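Long-range contacts in putative carbohydrate-active enzyme (Uncultured organism, PDB 5WH8), which probably hydrolyses O-glycosidic bonds as the glycoside hydrolase family 5 cellulase domain of a longer, multi-modular protein: residues V142-I146 with D175-I181; S115-N119 with E149-V155. All blocks are in the same frame, centred on the assembly; numbering follows the deposited sequence.

Overall arrangement
Following the chain from its N terminus, S115-N119 comes first, in the loop between strand 103-109 and helix 122-135. Strand 142-145 and E149-V155 follow, then helix 157-172, and D175-I181 runs into strand 180-182. Interaction 2 therefore closes a loop over helix 122-135 and the fourth barrel strand, while interaction 1 closes one over helix 157-172. The two loops cross, since V142-I146 lies inside the loop closed by interaction 2, and E149-V155 inside that closed by interaction 1. Their centres are about 21 Å apart. Interaction 1 joins neighbouring strands in the barrel wall; interaction 2 joins the loops that follow the third and fourth strands.

Interaction 1: residues V142-I146 with D175-I181; sequences VLYEI and DPDKIII. With EDO (1,2-ethanediol), chain B.
D175 OD2 is gripped from both segments: the Y144 hydroxyl OH donates to it at 2.6 Å, and K178 NZ, from its own segment, reaches it at 2.7 Å in a salt bridge. The hydroxyl arrives nearly along the C-O axis and the ammonium on the syn side, with the phenol ring almost perpendicular to the carboxylate (83°). Bends at chi2, chi3 and chi4 curl K178 NZ back to D175, and NZ also donates to the carbonyls of K137 and D139; CG of K178 lies close to V142 O. The two donors should stabilise the carboxylate's negative charge. With Y144 CG set anti to the carbonyl carbon (chi1 -58°), the ring runs back toward D175, and K178 CB approaches its CE2 obliquely at 3.7 Å.

The strands are tied in parallel. Y144 N donates to I179 O at 3.0 Å, in the carbonyl plane, and I181 N returns a bond to Y144 O at 2.8 Å. The longer I146 N to I181 O bond, 3.2 Å, completes the parallel bridge between E145 and I181. At the V142 end of the pairing, a 1,2-ethanediol, probably from the crystallisation liquor, bridges the segments: its O1 donates to V142 O and accepts from I179 N. L143 CD2 packs against I181 CD1, while on the Y144 face CG2 of I146 meets CG2 of I180. On the opposite face, E145 forms a salt bridge with R64 through OE1 and a hydrogen bond with T236 through OE2. This is the beta-alpha-beta crossover through helix 157-172, joining strands four and five of a TIM barrel.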
# COMPACT_ATOMS: atom_id res chain seq x y z
N VAL A 142 6.29 6.31 -7.19
CA VAL A 142 5.48 6.48 -5.98
C VAL A 142 3.97 6.47 -6.24
O VAL A 142 3.48 6.88 -7.31
CB VAL A 142 5.82 7.80 -5.22
CG1 VAL A 142 7.26 7.77 -4.70
CG2 VAL A 142 5.58 9.04 -6.08
N LEU A 143 3.23 5.97 -5.25
CA LEU A 143 1.77 6.07 -5.21
C LEU A 143 1.41 6.68 -3.86
O LEU A 143 2.09 6.42 -2.87
CB LEU A 143 1.07 4.71 -5.35
CG LEU A 143 1.27 3.96 -6.67
CD1 LEU A 143 2.58 3.19 -6.63
CD2 LEU A 143 0.14 2.99 -6.96
N TYR A 144 0.34 7.49 -3.81
CA TYR A 144 -0.03 8.23 -2.60
C TYR A 144 -1.31 7.65 -1.96
O TYR A 144 -2.41 7.78 -2.52
CB TYR A 144 -0.22 9.73 -2.96
CG TYR A 144 1.00 10.43 -3.58
CD1 TYR A 144 2.30 10.20 -3.11
CD2 TYR A 144 0.84 11.35 -4.62
CE1 TYR A 144 3.38 10.87 -3.65
CE2 TYR A 144 1.90 12.00 -5.18
CZ TYR A 144 3.18 11.76 -4.69
OH TYR A 144 4.25 12.44 -5.23
N GLU A 145 -1.17 6.99 -0.81
CA GLU A 145 -2.30 6.42 -0.08
C GLU A 145 -2.68 7.39 1.04
O GLU A 145 -2.01 7.43 2.08
CB GLU A 145 -1.95 5.02 0.45
CG GLU A 145 -3.08 4.32 1.22
CD GLU A 145 -2.78 2.89 1.62
OE1 GLU A 145 -1.63 2.44 1.44
OE2 GLU A 145 -3.70 2.23 2.16
N ILE A 146 -3.73 8.19 0.83
CA ILE A 146 -3.96 9.40 1.62
C ILE A 146 -4.64 9.15 2.99
O ILE A 146 -4.59 10.06 3.85
CB ILE A 146 -4.77 10.46 0.77
CG1 ILE A 146 -6.08 9.87 0.23
CG2 ILE A 146 -3.90 11.01 -0.36
CD1 ILE A 146 -7.08 10.94 -0.31
N ASP A 175 1.82 17.66 -8.23
CA ASP A 175 2.08 16.38 -8.89
C ASP A 175 0.80 15.93 -9.61
O ASP A 175 -0.03 15.20 -9.06
CB ASP A 175 2.54 15.37 -7.83
CG ASP A 175 3.08 14.09 -8.44
OD1 ASP A 175 2.96 13.92 -9.67
OD2 ASP A 175 3.63 13.26 -7.67
N PRO A 176 0.62 16.40 -10.85
CA PRO A 176 -0.67 16.24 -11.53
C PRO A 176 -1.09 14.81 -11.92
O PRO A 176 -2.29 14.58 -12.09
CB PRO A 176 -0.49 17.08 -12.81
CG PRO A 176 0.56 18.06 -12.48
CD PRO A 176 1.48 17.40 -11.50
N ASP A 177 -0.14 13.89 -12.10
CA ASP A 177 -0.45 12.59 -12.74
C ASP A 177 -0.29 11.33 -11.86
O ASP A 177 -0.67 10.23 -12.26
CB ASP A 177 0.41 12.47 -13.99
CG ASP A 177 0.03 13.50 -15.05
OD1 ASP A 177 -1.09 13.38 -15.59
OD2 ASP A 177 0.81 14.43 -15.31
N LYS A 178 0.25 11.49 -10.67
CA LYS A 178 0.58 10.35 -9.81
C LYS A 178 -0.70 9.70 -9.27
O LYS A 178 -1.67 10.40 -9.00
CB LYS A 178 1.48 10.84 -8.68
CG LYS A 178 2.64 9.91 -8.26
CD LYS A 178 3.57 9.57 -9.39
CE LYS A 178 4.24 10.77 -10.02
NZ LYS A 178 5.17 11.49 -9.09
N ILE A 179 -0.74 8.37 -9.17
CA ILE A 179 -1.92 7.68 -8.63
C ILE A 179 -2.13 7.99 -7.15
O ILE A 179 -1.18 7.95 -6.35
CB ILE A 179 -1.82 6.17 -8.82
CG1 ILE A 179 -1.72 5.85 -10.31
CG2 ILE A 179 -3.03 5.43 -8.16
CD1 ILE A 179 -1.64 4.38 -10.64
N ILE A 180 -3.37 8.34 -6.82
CA ILE A 180 -3.82 8.52 -5.44
C ILE A 180 -4.77 7.38 -5.11
O ILE A 180 -5.65 7.04 -5.91
CB ILE A 180 -4.53 9.89 -5.25
CG1 ILE A 180 -3.50 11.01 -5.45
CG2 ILE A 180 -5.17 9.99 -3.87
CD1 ILE A 180 -4.08 12.40 -5.54
N ILE A 181 -4.55 6.75 -3.95
CA ILE A 181 -5.38 5.62 -3.50
C ILE A 181 -6.14 6.10 -2.27
O ILE A 181 -5.52 6.52 -1.29
CB ILE A 181 -4.56 4.36 -3.12
CG1 ILE A 181 -3.57 3.97 -4.22
CG2 ILE A 181 -5.51 3.16 -2.80
CD1 ILE A 181 -2.54 2.90 -3.83
C1 EDO B . 2.31 6.25 -10.41
O1 EDO B . 1.64 6.72 -9.25
C2 EDO B . 3.00 4.94 -10.10
O2 EDO B . 3.79 4.59 -11.22

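Interaction 2: residues S115-N119 with E149-V155; sequences SGDPN and EPNGFDV
G116 O accepts from N151 N at 2.9 Å, the one direct hydrogen bond between S115-N119 and E149-V155. It joins the loops at the C-terminal ends of TIM-barrel strands 103-109 and 142-145. The donor lies tilted 30° from the carbonyl plane, and P150 CA adds a C-H contact to the same oxygen at 3.2 Å. Here the packing is tight: G116 has no side chain, and the N151 backbone lies right against it, G116 CA 4.7 Å from N151 CA. The N151 amide lies alongside, ND2 3.5 Å from G116 CA, and turns back on its own segment: ND2 donates to E149 O in the amide plane and also reaches L111 O. P118 CD rests near P150 CB, and CG2 of V155 meets D117 CB at 3.7 Å; V160 of helix 157-172 touches P150 and V155, and Y163 touches P118.

The exposed D154 side is looser. One water donates to D117 OD2 at 2.7 Å and to D154 OD2 at 2.6 Å, spanning the two carboxylates. The other oxygen of D117 takes both N119 N, making an Asx turn, and N119 ND2. CG of D117, anti to the backbone N (chi1 -172°), carries the carboxylate past V155 CG2.

The chemistry implies that these two segments rest on one direct backbone bond, close backbone approach at G116 and light apolar contact, with the water probably easing repulsion between the acids.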
# COMPACT_ATOMS: atom_id res chain seq x y z
N SER A 115 -7.99 9.13 14.87
CA SER A 115 -7.59 9.32 13.48
C SER A 115 -8.47 8.53 12.51
O SER A 115 -8.37 8.72 11.30
CB SER A 115 -6.10 8.96 13.27
OG SER A 115 -5.83 7.57 13.39
N GLY A 116 -9.36 7.69 13.05
CA GLY A 116 -10.32 6.92 12.26
C GLY A 116 -11.17 7.81 11.37
O GLY A 116 -11.62 7.41 10.30
N ASP A 117 -11.42 9.04 11.82
CA ASP A 117 -11.94 10.05 10.92
C ASP A 117 -10.74 10.82 10.37
O ASP A 117 -10.13 11.58 11.10
CB ASP A 117 -12.90 11.01 11.62
CG ASP A 117 -13.60 11.96 10.66
OD1 ASP A 117 -13.03 12.31 9.59
OD2 ASP A 117 -14.75 12.35 10.97
N PRO A 118 -10.39 10.59 9.10
CA PRO A 118 -9.12 11.19 8.65
C PRO A 118 -9.15 12.73 8.67
O PRO A 118 -8.09 13.36 8.71
CB PRO A 118 -8.97 10.65 7.21
CG PRO A 118 -10.38 10.32 6.77
CD PRO A 118 -11.06 9.82 8.04
N ASN A 119 -10.33 13.33 8.62
CA ASN A 119 -10.42 14.78 8.75
C ASN A 119 -9.75 15.30 10.02
O ASN A 119 -9.25 16.43 10.04
CB ASN A 119 -11.88 15.23 8.72
CG ASN A 119 -12.50 15.02 7.38
OD1 ASN A 119 -12.20 15.75 6.43
ND2 ASN A 119 -13.38 14.03 7.27
N GLU A 149 -7.20 3.44 6.80
CA GLU A 149 -8.47 2.80 7.22
C GLU A 149 -9.37 3.76 7.98
O GLU A 149 -9.37 3.79 9.22
CB GLU A 149 -8.22 1.56 8.09
CG GLU A 149 -7.74 0.37 7.27
CD GLU A 149 -7.48 -0.87 8.10
OE1 GLU A 149 -7.68 -0.84 9.34
OE2 GLU A 149 -7.09 -1.91 7.52
N PRO A 150 -10.18 4.56 7.26
CA PRO A 150 -11.26 5.29 7.92
C PRO A 150 -12.13 4.31 8.69
O PRO A 150 -12.38 3.22 8.20
CB PRO A 150 -12.02 5.94 6.74
CG PRO A 150 -11.00 6.03 5.65
CD PRO A 150 -10.20 4.76 5.80
N ASN A 151 -12.54 4.66 9.90
CA ASN A 151 -13.36 3.76 10.70
C ASN A 151 -14.08 4.50 11.81
O ASN A 151 -13.67 5.59 12.23
CB ASN A 151 -12.53 2.60 11.28
CG ASN A 151 -11.53 3.05 12.34
OD1 ASN A 151 -11.83 3.04 13.54
ND2 ASN A 151 -10.32 3.41 11.90
N GLY A 152 -15.16 3.87 12.26
CA GLY A 152 -16.07 4.42 13.25
C GLY A 152 -17.47 4.47 12.64
O GLY A 152 -17.61 4.64 11.43
N PHE A 153 -18.51 4.32 13.46
CA PHE A 153 -19.87 4.43 12.92
C PHE A 153 -20.15 5.86 12.44
O PHE A 153 -20.97 6.08 11.55
CB PHE A 153 -20.91 4.01 13.97
CG PHE A 153 -22.33 4.16 13.50
CD1 PHE A 153 -22.87 3.28 12.58
CD2 PHE A 153 -23.13 5.19 13.98
CE1 PHE A 153 -24.18 3.42 12.13
CE2 PHE A 153 -24.44 5.34 13.54
CZ PHE A 153 -24.96 4.45 12.62
N ASP A 154 -19.45 6.82 13.02
CA ASP A 154 -19.61 8.23 12.67
C ASP A 154 -18.93 8.61 11.35
O ASP A 154 -19.10 9.72 10.86
CB ASP A 154 -19.03 9.11 13.78
CG ASP A 154 -17.58 8.78 14.10
OD1 ASP A 154 -17.25 7.58 14.20
OD2 ASP A 154 -16.76 9.73 14.25
N VAL A 155 -18.17 7.68 10.78
CA VAL A 155 -17.34 8.01 9.62
C VAL A 155 -17.92 7.37 8.36
O VAL A 155 -17.71 6.19 8.11
CB VAL A 155 -15.89 7.55 9.84
CG1 VAL A 155 -15.02 7.91 8.65
CG2 VAL A 155 -15.34 8.24 11.10
O HOH W 1 -16.33 12.09 13.20